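PDB 3KXW: saframycin Mx1 synthetase B from Legionella pneumophila subsp. pneumophila, which belongs to the ANL superfamily of AMP-binding enzymes, with a large AMP-binding region followed by a smaller C-terminal domain. Local coordinates for residues S29-N34 with Q236-S241; L193-K198 with S406-K411; D357-F362 with P393-Q398; C489-I494 with L502-E507. One frame throughout, in Å; residues are numbered along the deposited sequence.

Overall arrangement
Contacts 1, 2 and 3 belong to the large AMP-binding part of the chain, contact 4 to the smaller C-terminal part. Contact 1 pairs two parallel strands, and contact 2 sets a helix against a loop; their segments alternate along the chain and their centres are about 25 Å apart. Neither is remote from the bound 5'-O-[(S)-(dodecanoyloxy)(hydroxy)phosphoryl]adenosine: the side chains of Ala237 in contact 1 and Asn195 in contact 2 come within about 9 Å and 7 Å of it. Contact 3, a surface contact, is nested in the long loop closed by contact 2, about 16 Å away between nearest atoms. Contact 4, a hairpin, follows all three in sequence, its centre about 35 Å from those of contacts 1 and 3.

Contact 1. Residues S29-N34 with Q236-S241; sequences SCTFLN and QAIMMS
Cys30, Thr31 and Phe32 pair with Ala237, Ile238 and Met239 as parallel neighbours in a mixed four-stranded sheet, the short strand axes diverging by only 12°. Four backbone bonds pass between them. Ala237 N gives to Ser29 O at 2.9 Å, and Thr31 N returns the bond to Ala237 O; Met239 N to Thr31 O and Leu33 N to Met239 O follow, both more bent. On one face the selenomethionine Met239 bends at its last torsion (chi3 -73°), which brings CE to 3.8 Å from Cys30 CB. The Phe32 ring extends along the same face, Met239 O lying over it, while Met240 CA makes an off-centre CH-pi contact 4.3 Å from the ring centroid. On the other face Thr31 and Ile238 run side by side, with Ile238 CD1 3.6 Å from Thr31 CB. Thr31 OG1 bonds to Thr40 OG1 in the next strand and shares two waters with Gln236 NE2, one of them through a weak bond. Beyond the Phe32-Met239 pair, a third water links Leu33 O to Ser241 N. Ser29 and Cys30 together face Met41, a classic beta bulge. Helices 220-233 and 76-87 pack on the Cys30 and Met239 face, helix 250-259 touches Leu33 and Met240, and strands 37-42 and 210-213 flank the pair.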
loop_
_atom_site.group_PDB
_atom_site.type_symbol
_atom_site.label_atom_id
_atom_site.label_comp_id
_atom_site.label_asym_id
_atom_site.label_seq_id
_atom_site.Cartn_x
_atom_site.Cartn_y
_atom_site.Cartn_z
ATOM N N SER A 29 -8.484 -13.895 16.249
ATOM C CA SER A 29 -7.372 -13.390 15.461
ATOM C C SER A 29 -7.815 -12.324 14.459
ATOM O O SER A 29 -7.433 -11.157 14.563
ATOM C CB SER A 29 -6.689 -14.561 14.733
ATOM O OG SER A 29 -5.687 -14.097 13.865
ATOM N N CYS A 30 -8.637 -12.722 13.497
ATOM C CA CYS A 30 -8.989 -11.839 12.390
ATOM C C CYS A 30 -10.485 -11.624 12.317
ATOM O O CYS A 30 -11.260 -12.580 12.387
ATOM C CB CYS A 30 -8.509 -12.444 11.061
ATOM S SG CYS A 30 -6.704 -12.395 10.864
ATOM N N THR A 31 -10.882 -10.369 12.164
ATOM C CA THR A 31 -12.275 -10.019 11.978
ATOM C C THR A 31 -12.397 -9.195 10.705
ATOM O O THR A 31 -11.675 -8.198 10.523
ATOM C CB THR A 31 -12.837 -9.188 13.164
ATOM O OG1 THR A 31 -12.835 -9.971 14.373
ATOM C CG2 THR A 31 -14.278 -8.701 12.870
ATOM N N PHE A 32 -13.319 -9.594 9.840
ATOM C CA PHE A 32 -13.587 -8.823 8.619
ATOM C C PHE A 32 -15.032 -8.284 8.624
ATOM O O PHE A 32 -15.973 -9.001 8.979
ATOM C CB PHE A 32 -13.280 -9.659 7.367
ATOM C CG PHE A 32 -13.191 -8.847 6.118
ATOM C CD1 PHE A 32 -12.014 -8.182 5.794
ATOM C CD2 PHE A 32 -14.295 -8.706 5.288
ATOM C CE1 PHE A 32 -11.932 -7.407 4.648
ATOM C CE2 PHE A 32 -14.228 -7.932 4.145
ATOM C CZ PHE A 32 -13.042 -7.284 3.823
ATOM N N LEU A 33 -15.185 -7.027 8.227
ATOM C CA LEU A 33 -16.443 -6.321 8.337
ATOM C C LEU A 33 -16.895 -5.961 6.945
ATOM O O LEU A 33 -16.096 -5.482 6.145
ATOM C CB LEU A 33 -16.272 -5.041 9.166
ATOM C CG LEU A 33 -15.638 -5.140 10.554
ATOM C CD1 LEU A 33 -15.445 -3.756 11.171
ATOM C CD2 LEU A 33 -16.460 -6.021 11.483
ATOM N N ASN A 34 -18.159 -6.243 6.641
ATOM C CA ASN A 34 -18.768 -5.717 5.428
ATOM C C ASN A 34 -20.094 -5.090 5.811
ATOM O O ASN A 34 -21.015 -5.796 6.193
ATOM C CB ASN A 34 -18.987 -6.818 4.389
ATOM C CG ASN A 34 -19.352 -6.254 3.019
ATOM O OD1 ASN A 34 -19.253 -5.047 2.783
ATOM N ND2 ASN A 34 -19.757 -7.124 2.109
ATOM N N GLN A 236 -5.393 -8.861 17.820
ATOM C CA GLN A 236 -6.543 -8.815 16.906
ATOM C C GLN A 236 -6.308 -7.907 15.694
ATOM O O GLN A 236 -5.774 -6.800 15.833
ATOM C CB GLN A 236 -7.800 -8.345 17.628
ATOM C CG GLN A 236 -8.456 -9.377 18.530
ATOM C CD GLN A 236 -9.840 -8.932 18.943
ATOM O OE1 GLN A 236 -10.046 -8.426 20.053
ATOM N NE2 GLN A 236 -10.795 -9.117 18.053
ATOM N N ALA A 237 -6.708 -8.385 14.512
ATOM C CA ALA A 237 -6.735 -7.565 13.305
ATOM C C ALA A 237 -8.202 -7.381 12.932
ATOM O O ALA A 237 -8.929 -8.369 12.749
ATOM C CB ALA A 237 -5.964 -8.265 12.159
ATOM N N ILE A 238 -8.665 -6.136 12.867
ATOM C CA ILE A 238 -10.053 -5.882 12.485
ATOM C C ILE A 238 -10.048 -5.142 11.167
ATOM O O ILE A 238 -9.364 -4.125 11.048
ATOM C CB ILE A 238 -10.792 -4.974 13.529
ATOM C CG1 ILE A 238 -10.568 -5.488 14.953
ATOM C CG2 ILE A 238 -12.291 -4.833 13.158
ATOM C CD1 ILE A 238 -11.244 -6.722 15.264
HETATM N N MSE A 239 -10.784 -5.637 10.172
HETATM C CA MSE A 239 -10.574 -5.155 8.810
HETATM C C MSE A 239 -11.848 -4.892 7.999
HETATM O O MSE A 239 -12.897 -5.468 8.248
HETATM C CB MSE A 239 -9.710 -6.155 8.039
HETATM C CG MSE A 239 -8.303 -6.316 8.600
HETATM SE SE MSE A 239 -7.574 -8.031 7.951
HETATM C CE MSE A 239 -8.665 -9.234 9.083
HETATM N N MSE A 240 -11.718 -4.020 7.013
HETATM C CA MSE A 240 -12.711 -3.907 5.966
HETATM C C MSE A 240 -11.977 -3.658 4.653
HETATM O O MSE A 240 -10.743 -3.490 4.634
HETATM C CB MSE A 240 -13.677 -2.761 6.257
HETATM C CG MSE A 240 -13.042 -1.384 6.163
HETATM SE SE MSE A 240 -14.334 0.018 6.652
HETATM C CE MSE A 240 -13.139 1.550 6.482
ATOM N N SER A 241 -12.723 -3.614 3.556
ATOM C CA SER A 241 -12.105 -3.418 2.247
ATOM C C SER A 241 -11.819 -1.945 1.930
ATOM O O SER A 241 -12.464 -1.048 2.461
ATOM C CB SER A 241 -13.006 -3.989 1.159
ATOM O OG SER A 241 -14.181 -3.205 1.041
HETATM O O HOH W 1 -10.471 -10.251 15.509
HETATM O O HOH W 2 -13.675 -8.967 16.717
HETATM O O HOH W 3 -15.548 -4.374 3.698
#

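Contact 2. Residues L193-K198 with S406-K411; sequences LDNLNK and SNSVAK
A very short hydrogen bond, 2.5 Å from Ser408 OG to Asp194 OD2, is the striking feature where helix 189-202 meets the loop after strand 400-405. The hydroxyl donates its hydrogen bond to the anti lone pair of the carboxylate oxygen. The same oxygen also accepts from Lys198 NZ, one helical turn on, at 2.8 Å and on the syn side, somewhat out of the carboxylate plane; this salt bridge probably keeps Asp194 ionised and concentrates negative charge on the oxygen that accepts from the serine. To reach back, the lysine chain runs extended and turns only at its end (chi4 61°), with CD passing 3.8 Å from Ser408 OG. Ser408 OG is itself an acceptor: Asn195 ND2 binds it at 3.1 Å, only 10° out of the amide plane, so the hydroxyl is gripped by adjacent helix residues. The other end of the Asn195 amide is held too, since OD1 accepts from Leu335 N. Beside the hydroxyl contact, Asn407 CB abuts Asp194 CG at 3.7 Å, and the two flat end groups stand nearly perpendicular, 80° apart. A water bonded to Asp194 OD1 at 2.8 Å reaches weakly to Asn407 OD1. The loop has its own internal bond, Ser408 N to Ser406 OG, which has a further partner in Gln381 OE1; Ser408 O is taken by Thr333 OG1. The geometry is that of an ST turn within a type I beta turn (Ser406 to Val409), whose third residue docks on a helix carrying an i to i+4 Asp-Lys salt bridge.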
loop_
_atom_site.group_PDB
_atom_site.type_symbol
_atom_site.label_atom_id
_atom_site.label_comp_id
_atom_site.label_asym_id
_atom_site.label_seq_id
_atom_site.Cartn_x
_atom_site.Cartn_y
_atom_site.Cartn_z
ATOM N N LEU A 193 9.683 -12.960 9.176
ATOM C CA LEU A 193 9.751 -12.932 10.640
ATOM C C LEU A 193 10.617 -11.779 11.133
ATOM O O LEU A 193 10.318 -11.161 12.139
ATOM C CB LEU A 193 10.260 -14.260 11.204
ATOM C CG LEU A 193 9.361 -15.505 11.061
ATOM C CD1 LEU A 193 10.112 -16.721 11.675
ATOM C CD2 LEU A 193 8.009 -15.290 11.735
ATOM N N ASP A 194 11.708 -11.486 10.444
ATOM C CA ASP A 194 12.545 -10.401 10.907
ATOM C C ASP A 194 11.753 -9.089 10.929
ATOM O O ASP A 194 11.830 -8.296 11.884
ATOM C CB ASP A 194 13.744 -10.200 10.005
ATOM C CG ASP A 194 14.696 -9.169 10.565
ATOM O OD1 ASP A 194 15.366 -9.490 11.560
ATOM O OD2 ASP A 194 14.757 -8.041 10.047
ATOM N N ASN A 195 11.025 -8.834 9.853
ATOM C CA ASN A 195 10.289 -7.575 9.778
ATOM C C ASN A 195 9.091 -7.514 10.711
ATOM O O ASN A 195 8.833 -6.476 11.315
ATOM C CB ASN A 195 9.895 -7.202 8.349
ATOM C CG ASN A 195 9.808 -5.685 8.170
ATOM O OD1 ASN A 195 8.735 -5.116 7.996
ATOM N ND2 ASN A 195 10.957 -5.026 8.257
ATOM N N LEU A 196 8.362 -8.623 10.831
ATOM C CA LEU A 196 7.264 -8.700 11.786
ATOM C C LEU A 196 7.740 -8.365 13.186
ATOM O O LEU A 196 7.038 -7.729 13.936
ATOM C CB LEU A 196 6.588 -10.087 11.800
ATOM C CG LEU A 196 5.962 -10.567 10.486
ATOM C CD1 LEU A 196 5.230 -11.877 10.651
ATOM C CD2 LEU A 196 5.081 -9.499 9.783
ATOM N N ASN A 197 8.925 -8.827 13.544
ATOM C CA ASN A 197 9.472 -8.507 14.861
ATOM C C ASN A 197 9.828 -7.025 14.971
ATOM O O ASN A 197 9.604 -6.387 16.007
ATOM C CB ASN A 197 10.724 -9.340 15.144
ATOM C CG ASN A 197 11.400 -8.936 16.453
ATOM O OD1 ASN A 197 10.799 -9.035 17.525
ATOM N ND2 ASN A 197 12.643 -8.478 16.366
ATOM N N LYS A 198 10.395 -6.483 13.906
ATOM C CA LYS A 198 10.738 -5.074 13.899
ATOM C C LYS A 198 9.478 -4.206 14.029
ATOM O O LYS A 198 9.477 -3.216 14.758
ATOM C CB LYS A 198 11.514 -4.708 12.640
ATOM C CG LYS A 198 12.973 -5.121 12.697
ATOM C CD LYS A 198 13.604 -4.991 11.314
ATOM C CE LYS A 198 15.128 -4.997 11.389
ATOM N NZ LYS A 198 15.713 -6.239 11.954
ATOM N N SER A 406 19.701 -5.211 6.101
ATOM C CA SER A 406 19.295 -5.950 7.291
ATOM C C SER A 406 18.755 -7.313 6.874
ATOM O O SER A 406 18.602 -7.602 5.685
ATOM C CB SER A 406 18.188 -5.207 8.070
ATOM O OG SER A 406 16.891 -5.509 7.540
ATOM N N ASN A 407 18.424 -8.134 7.860
ATOM C CA ASN A 407 17.829 -9.436 7.585
ATOM C C ASN A 407 16.421 -9.346 6.960
ATOM O O ASN A 407 15.848 -10.361 6.546
ATOM C CB ASN A 407 17.798 -10.264 8.862
ATOM C CG ASN A 407 19.171 -10.829 9.228
ATOM O OD1 ASN A 407 19.428 -11.145 10.383
ATOM N ND2 ASN A 407 20.049 -10.946 8.245
ATOM N N SER A 408 15.856 -8.140 6.908
ATOM C CA SER A 408 14.560 -7.925 6.241
ATOM C C SER A 408 14.711 -7.644 4.750
ATOM O O SER A 408 13.722 -7.594 4.019
ATOM C CB SER A 408 13.779 -6.752 6.905
ATOM O OG SER A 408 13.303 -7.113 8.205
ATOM N N VAL A 409 15.936 -7.432 4.291
ATOM C CA VAL A 409 16.138 -7.158 2.877
ATOM C C VAL A 409 15.900 -8.419 2.063
ATOM O O VAL A 409 16.497 -9.464 2.317
ATOM C CB VAL A 409 17.538 -6.595 2.577
ATOM C CG1 VAL A 409 17.805 -6.649 1.082
ATOM C CG2 VAL A 409 17.647 -5.156 3.134
ATOM N N ALA A 410 15.013 -8.298 1.095
ATOM C CA ALA A 410 14.536 -9.429 0.315
ATOM C C ALA A 410 15.613 -10.010 -0.609
ATOM O O ALA A 410 16.692 -9.438 -0.798
ATOM C CB ALA A 410 13.303 -9.028 -0.481
ATOM N N LYS A 411 15.276 -11.148 -1.202
ATOM C CA LYS A 411 16.202 -11.955 -1.968
ATOM C C LYS A 411 16.373 -11.530 -3.446
ATOM O O LYS A 411 17.319 -11.936 -4.118
ATOM C CB LYS A 411 15.738 -13.426 -1.876
ATOM C CG LYS A 411 16.517 -14.415 -2.753
ATOM C CD LYS A 411 18.007 -14.339 -2.512
ATOM C CE LYS A 411 18.716 -15.545 -3.125
ATOM N NZ LYS A 411 20.184 -15.518 -2.811
HETATM O O HOH W 4 16.502 -12.000 11.849
#

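Contact 3. Residues D357-F362 with P393-Q398; sequences DHRVHF and PCDFDQ
Arg359 stretches across Gln398 to reach Asp395, and its flat guanidinium is treated differently at face and edge. Gln398 NE2 sits over the centre of one face, 3.9 Å from CZ, with amide and guanidinium stacked at 21° to each other. At the edge comes the charge pairing: NH1 binds Asp395 OD2 at 3.1 Å, almost exactly in the guanidinium plane. The carboxylate oxygen is approached on its anti side, the two planes being 39° apart, and NH2 makes a weak second bond to the same oxygen. A water accepts from NH2 and donates to OD2, closing the group. Arg359 gets there with its chain extended from CG to NE. The other end of the Gln398 amide is also bound, OE1 accepting from Asp395 N on a lone pair in the carbonyl plane, inside a type II beta turn from Asp395 to Gln398. Further along, Val360 N binds Asp397 O at 2.9 Å, and Val360 CG2 lies against that same carbonyl oxygen. The Phe362 ring turns its edge to the Asp397 carboxylate, CZ 3.7 Å from OD1, with the two planes 75° apart; Val360 CG1 lies over one ring face. Asp397 OD1 finds its stronger partner in His447 ND1. Within 357-362, His361 NE2 bonds to Asp357 OD1 at 2.7 Å, in the ring plane and on the syn lone pair. One backbone hydrogen bond thus joins the two segments directly, while the salt bridge is shared with a water and, at this largely exposed site, its charges are probably partly screened by solvent.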
loop_
_atom_site.group_PDB
_atom_site.type_symbol
_atom_site.label_atom_id
_atom_site.label_comp_id
_atom_site.label_asym_id
_atom_site.label_seq_id
_atom_site.Cartn_x
_atom_site.Cartn_y
_atom_site.Cartn_z
ATOM N N ASP A 357 24.657 21.970 -4.578
ATOM C CA ASP A 357 25.670 21.186 -3.884
ATOM C C ASP A 357 25.154 19.845 -3.360
ATOM O O ASP A 357 25.913 19.074 -2.785
ATOM C CB ASP A 357 26.261 22.004 -2.736
ATOM C CG ASP A 357 25.214 22.850 -2.009
ATOM O OD1 ASP A 357 23.998 22.581 -2.168
ATOM O OD2 ASP A 357 25.614 23.783 -1.264
ATOM N N HIS A 358 23.867 19.575 -3.559
ATOM C CA HIS A 358 23.228 18.391 -2.988
ATOM C C HIS A 358 23.097 18.464 -1.474
ATOM O O HIS A 358 22.611 17.526 -0.852
ATOM C CB HIS A 358 23.964 17.096 -3.374
ATOM C CG HIS A 358 23.650 16.618 -4.757
ATOM N ND1 HIS A 358 24.541 15.885 -5.512
ATOM C CD2 HIS A 358 22.552 16.790 -5.530
ATOM C CE1 HIS A 358 24.003 15.620 -6.689
ATOM N NE2 HIS A 358 22.796 16.155 -6.726
ATOM N N ARG A 359 23.529 19.570 -0.878
ATOM C CA ARG A 359 23.392 19.747 0.565
ATOM C C ARG A 359 22.045 20.383 0.898
ATOM O O ARG A 359 21.449 21.064 0.068
ATOM C CB ARG A 359 24.546 20.598 1.109
ATOM C CG ARG A 359 25.907 19.975 0.799
ATOM C CD ARG A 359 26.993 20.525 1.668
ATOM N NE ARG A 359 28.277 19.903 1.366
ATOM C CZ ARG A 359 28.823 18.912 2.066
ATOM N NH1 ARG A 359 28.203 18.412 3.126
ATOM N NH2 ARG A 359 30.005 18.423 1.712
ATOM N N VAL A 360 21.560 20.132 2.108
ATOM C CA VAL A 360 20.292 20.686 2.546
ATOM C C VAL A 360 20.513 22.109 3.073
ATOM O O VAL A 360 21.411 22.360 3.875
ATOM C CB VAL A 360 19.621 19.817 3.634
ATOM C CG1 VAL A 360 18.267 20.428 4.058
ATOM C CG2 VAL A 360 19.456 18.360 3.153
ATOM N N HIS A 361 19.676 23.021 2.605
ATOM C CA HIS A 361 19.729 24.420 2.998
ATOM C C HIS A 361 18.480 24.757 3.782
ATOM O O HIS A 361 17.365 24.619 3.284
ATOM C CB HIS A 361 19.921 25.285 1.753
ATOM C CG HIS A 361 21.117 24.871 0.957
ATOM N ND1 HIS A 361 22.394 25.273 1.283
ATOM C CD2 HIS A 361 21.246 24.009 -0.079
ATOM C CE1 HIS A 361 23.255 24.711 0.452
ATOM N NE2 HIS A 361 22.586 23.932 -0.378
ATOM N N PHE A 362 18.677 25.163 5.028
ATOM C CA PHE A 362 17.591 25.309 5.975
ATOM C C PHE A 362 17.142 26.769 6.057
ATOM O O PHE A 362 17.866 27.664 5.644
ATOM C CB PHE A 362 18.055 24.840 7.355
ATOM C CG PHE A 362 18.402 23.383 7.423
ATOM C CD1 PHE A 362 17.408 22.429 7.551
ATOM C CD2 PHE A 362 19.728 22.970 7.385
ATOM C CE1 PHE A 362 17.729 21.077 7.630
ATOM C CE2 PHE A 362 20.055 21.627 7.464
ATOM C CZ PHE A 362 19.056 20.681 7.596
ATOM N N PRO A 393 29.637 7.739 0.293
ATOM C CA PRO A 393 28.688 8.107 1.352
ATOM C C PRO A 393 28.483 9.607 1.458
ATOM O O PRO A 393 29.417 10.401 1.272
ATOM C CB PRO A 393 29.346 7.576 2.624
ATOM C CG PRO A 393 30.208 6.445 2.151
ATOM C CD PRO A 393 30.715 6.875 0.795
ATOM N N CYS A 394 27.250 10.003 1.743
ATOM C CA CYS A 394 26.939 11.417 1.909
ATOM C C CYS A 394 27.139 11.812 3.361
ATOM O O CYS A 394 26.974 10.992 4.239
ATOM C CB CYS A 394 25.480 11.674 1.543
ATOM S SG CYS A 394 25.134 11.478 -0.186
ATOM N N ASP A 395 27.486 13.075 3.599
ATOM C CA ASP A 395 27.462 13.641 4.938
ATOM C C ASP A 395 26.019 13.720 5.466
ATOM O O ASP A 395 25.060 13.660 4.692
ATOM C CB ASP A 395 28.025 15.073 4.910
ATOM C CG ASP A 395 29.531 15.130 4.683
ATOM O OD1 ASP A 395 30.238 14.111 4.846
ATOM O OD2 ASP A 395 30.019 16.232 4.360
ATOM N N PHE A 396 25.861 13.874 6.776
ATOM C CA PHE A 396 24.551 14.241 7.317
ATOM C C PHE A 396 24.125 15.578 6.695
ATOM O O PHE A 396 24.974 16.408 6.346
ATOM C CB PHE A 396 24.571 14.347 8.847
ATOM C CG PHE A 396 24.943 13.067 9.555
ATOM C CD1 PHE A 396 24.558 11.827 9.053
ATOM C CD2 PHE A 396 25.632 13.112 10.753
ATOM C CE1 PHE A 396 24.882 10.663 9.715
ATOM C CE2 PHE A 396 25.962 11.945 11.429
ATOM C CZ PHE A 396 25.590 10.718 10.909
ATOM N N ASP A 397 22.822 15.783 6.541
ATOM C CA ASP A 397 22.288 16.962 5.860
ATOM C C ASP A 397 22.769 17.045 4.424
ATOM O O ASP A 397 22.826 18.124 3.833
ATOM C CB ASP A 397 22.636 18.253 6.621
ATOM C CG ASP A 397 22.028 18.285 7.991
ATOM O OD1 ASP A 397 21.030 17.572 8.215
ATOM O OD2 ASP A 397 22.523 19.019 8.851
ATOM N N GLN A 398 23.111 15.894 3.856
ATOM C CA GLN A 398 23.439 15.832 2.430
ATOM C C GLN A 398 22.582 14.776 1.743
ATOM O O GLN A 398 22.486 13.641 2.210
ATOM C CB GLN A 398 24.917 15.522 2.210
ATOM C CG GLN A 398 25.315 15.509 0.725
ATOM C CD GLN A 398 26.814 15.452 0.543
ATOM O OE1 GLN A 398 27.504 14.722 1.242
ATOM N NE2 GLN A 398 27.327 16.242 -0.393
HETATM O O HOH W 5 32.257 16.559 2.841
#

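Contact 4. Residues C489-I494 with L502-E507; sequences CAAFVI and LTVMCE
Thr503 stands beside Phe492 in a hydrogen-bonded antiparallel pair, where two backbone bonds join them: Thr503 N to Phe492 O at 2.7 Å and Phe492 N to Thr503 O at 3.0 Å. The threonine CB lies 3.4 Å from Phe492 O and over one face of the Phe492 ring, a CH-pi contact 4.3 Å from the centroid and 22° off the normal. Its methyl, CG2, continues over the rim to CZ at 4.0 Å. The hydroxyl turns the other way, OG1 meeting Ile494 CG1 at 3.7 Å and bonding to Lys501 O. Phe492 CG occupies the tight rotamer between backbone N and carbonyl carbon (chi1 50°), which swings the ring across toward the partner strand, with Ile494 CD1 at its edge. A second hydrogen-bonded pair, Ala490 with Met505, is likewise joined by two backbone bonds. On the opposite face, three non-hydrogen-bonded pairs set Cys489 by Cys506, Ala491 by Val504 and Val493 by Leu502. The hairpin lies between helices: 554-567 packs on the face of Ala490 and the selenomethionine Met505, 469-479 on that of Cys489 and Ala491, while strand 539-544 pairs in parallel with the other edge of strand 499-508.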
loop_
_atom_site.group_PDB
_atom_site.type_symbol
_atom_site.label_atom_id
_atom_site.label_comp_id
_atom_site.label_asym_id
_atom_site.label_seq_id
_atom_site.Cartn_x
_atom_site.Cartn_y
_atom_site.Cartn_z
ATOM N N CYS A 489 -11.601 13.593 -21.822
ATOM C CA CYS A 489 -10.874 13.713 -20.569
ATOM C C CYS A 489 -9.361 13.609 -20.796
ATOM O O CYS A 489 -8.898 13.158 -21.843
ATOM C CB CYS A 489 -11.323 12.631 -19.576
ATOM S SG CYS A 489 -10.716 10.945 -19.943
ATOM N N ALA A 490 -8.606 14.008 -19.791
ATOM C CA ALA A 490 -7.162 13.935 -19.862
ATOM C C ALA A 490 -6.645 13.774 -18.440
ATOM O O ALA A 490 -7.240 14.296 -17.508
ATOM C CB ALA A 490 -6.598 15.188 -20.504
ATOM N N ALA A 491 -5.571 13.006 -18.285
ATOM C CA ALA A 491 -4.941 12.805 -16.981
ATOM C C ALA A 491 -3.454 13.074 -17.120
ATOM O O ALA A 491 -2.857 12.716 -18.112
ATOM C CB ALA A 491 -5.164 11.384 -16.503
ATOM N N PHE A 492 -2.861 13.688 -16.108
ATOM C CA PHE A 492 -1.448 14.003 -16.160
ATOM C C PHE A 492 -0.989 14.380 -14.782
ATOM O O PHE A 492 -1.801 14.706 -13.917
ATOM C CB PHE A 492 -1.171 15.143 -17.144
ATOM C CG PHE A 492 -2.050 16.341 -16.957
ATOM C CD1 PHE A 492 -1.639 17.411 -16.173
ATOM C CD2 PHE A 492 -3.296 16.399 -17.547
ATOM C CE1 PHE A 492 -2.454 18.520 -15.991
ATOM C CE2 PHE A 492 -4.118 17.509 -17.365
ATOM C CZ PHE A 492 -3.691 18.570 -16.595
ATOM N N VAL A 493 0.323 14.384 -14.590
ATOM C CA VAL A 493 0.891 14.784 -13.311
ATOM C C VAL A 493 1.574 16.128 -13.414
ATOM O O VAL A 493 2.343 16.384 -14.351
ATOM C CB VAL A 493 1.919 13.753 -12.815
ATOM C CG1 VAL A 493 2.524 14.205 -11.474
ATOM C CG2 VAL A 493 1.257 12.416 -12.663
ATOM N N ILE A 494 1.285 16.981 -12.437
ATOM C CA ILE A 494 1.837 18.324 -12.346
ATOM C C ILE A 494 2.803 18.355 -11.186
ATOM O O ILE A 494 2.489 17.820 -10.125
ATOM C CB ILE A 494 0.704 19.327 -12.053
ATOM C CG1 ILE A 494 -0.249 19.363 -13.241
ATOM C CG2 ILE A 494 1.242 20.712 -11.750
ATOM C CD1 ILE A 494 0.477 19.418 -14.552
ATOM N N LEU A 502 -1.342 14.128 -9.233
ATOM C CA LEU A 502 -2.060 13.508 -10.326
ATOM C C LEU A 502 -3.314 14.324 -10.579
ATOM O O LEU A 502 -4.106 14.565 -9.662
ATOM C CB LEU A 502 -2.424 12.080 -9.962
ATOM C CG LEU A 502 -3.332 11.341 -10.928
ATOM C CD1 LEU A 502 -2.796 11.408 -12.380
ATOM C CD2 LEU A 502 -3.548 9.887 -10.458
ATOM N N THR A 503 -3.508 14.732 -11.821
ATOM C CA THR A 503 -4.576 15.680 -12.150
ATOM C C THR A 503 -5.449 15.100 -13.235
ATOM O O THR A 503 -4.938 14.614 -14.217
ATOM C CB THR A 503 -3.971 16.991 -12.647
ATOM O OG1 THR A 503 -3.051 17.479 -11.656
ATOM C CG2 THR A 503 -5.052 18.054 -12.906
ATOM N N VAL A 504 -6.766 15.153 -13.060
ATOM C CA VAL A 504 -7.673 14.639 -14.072
ATOM C C VAL A 504 -8.554 15.789 -14.519
ATOM O O VAL A 504 -9.113 16.482 -13.685
ATOM C CB VAL A 504 -8.556 13.506 -13.521
ATOM C CG1 VAL A 504 -9.677 13.167 -14.516
ATOM C CG2 VAL A 504 -7.702 12.265 -13.172
HETATM N N MSE A 505 -8.661 16.012 -15.822
HETATM C CA MSE A 505 -9.564 17.055 -16.326
HETATM C C MSE A 505 -10.630 16.423 -17.216
HETATM O O MSE A 505 -10.302 15.625 -18.092
HETATM C CB MSE A 505 -8.784 18.101 -17.132
HETATM C CG MSE A 505 -9.608 19.307 -17.545
HETATM SE SE MSE A 505 -8.459 20.633 -18.456
HETATM C CE MSE A 505 -7.409 21.211 -16.894
ATOM N N CYS A 506 -11.896 16.792 -17.012
ATOM C CA CYS A 506 -12.995 16.196 -17.774
ATOM C C CYS A 506 -13.899 17.268 -18.321
ATOM O O CYS A 506 -14.258 18.186 -17.598
ATOM C CB CYS A 506 -13.873 15.305 -16.870
ATOM S SG CYS A 506 -13.003 13.981 -16.069
ATOM N N GLU A 507 -14.280 17.156 -19.588
ATOM C CA GLU A 507 -15.404 17.945 -20.093
ATOM C C GLU A 507 -16.676 17.350 -19.486
ATOM O O GLU A 507 -16.763 16.131 -19.312
ATOM C CB GLU A 507 -15.495 17.826 -21.604
ATOM C CG GLU A 507 -14.283 18.340 -22.352
ATOM C CD GLU A 507 -14.444 18.161 -23.871
ATOM O OE1 GLU A 507 -15.204 17.262 -24.293
ATOM O OE2 GLU A 507 -13.809 18.929 -24.619
#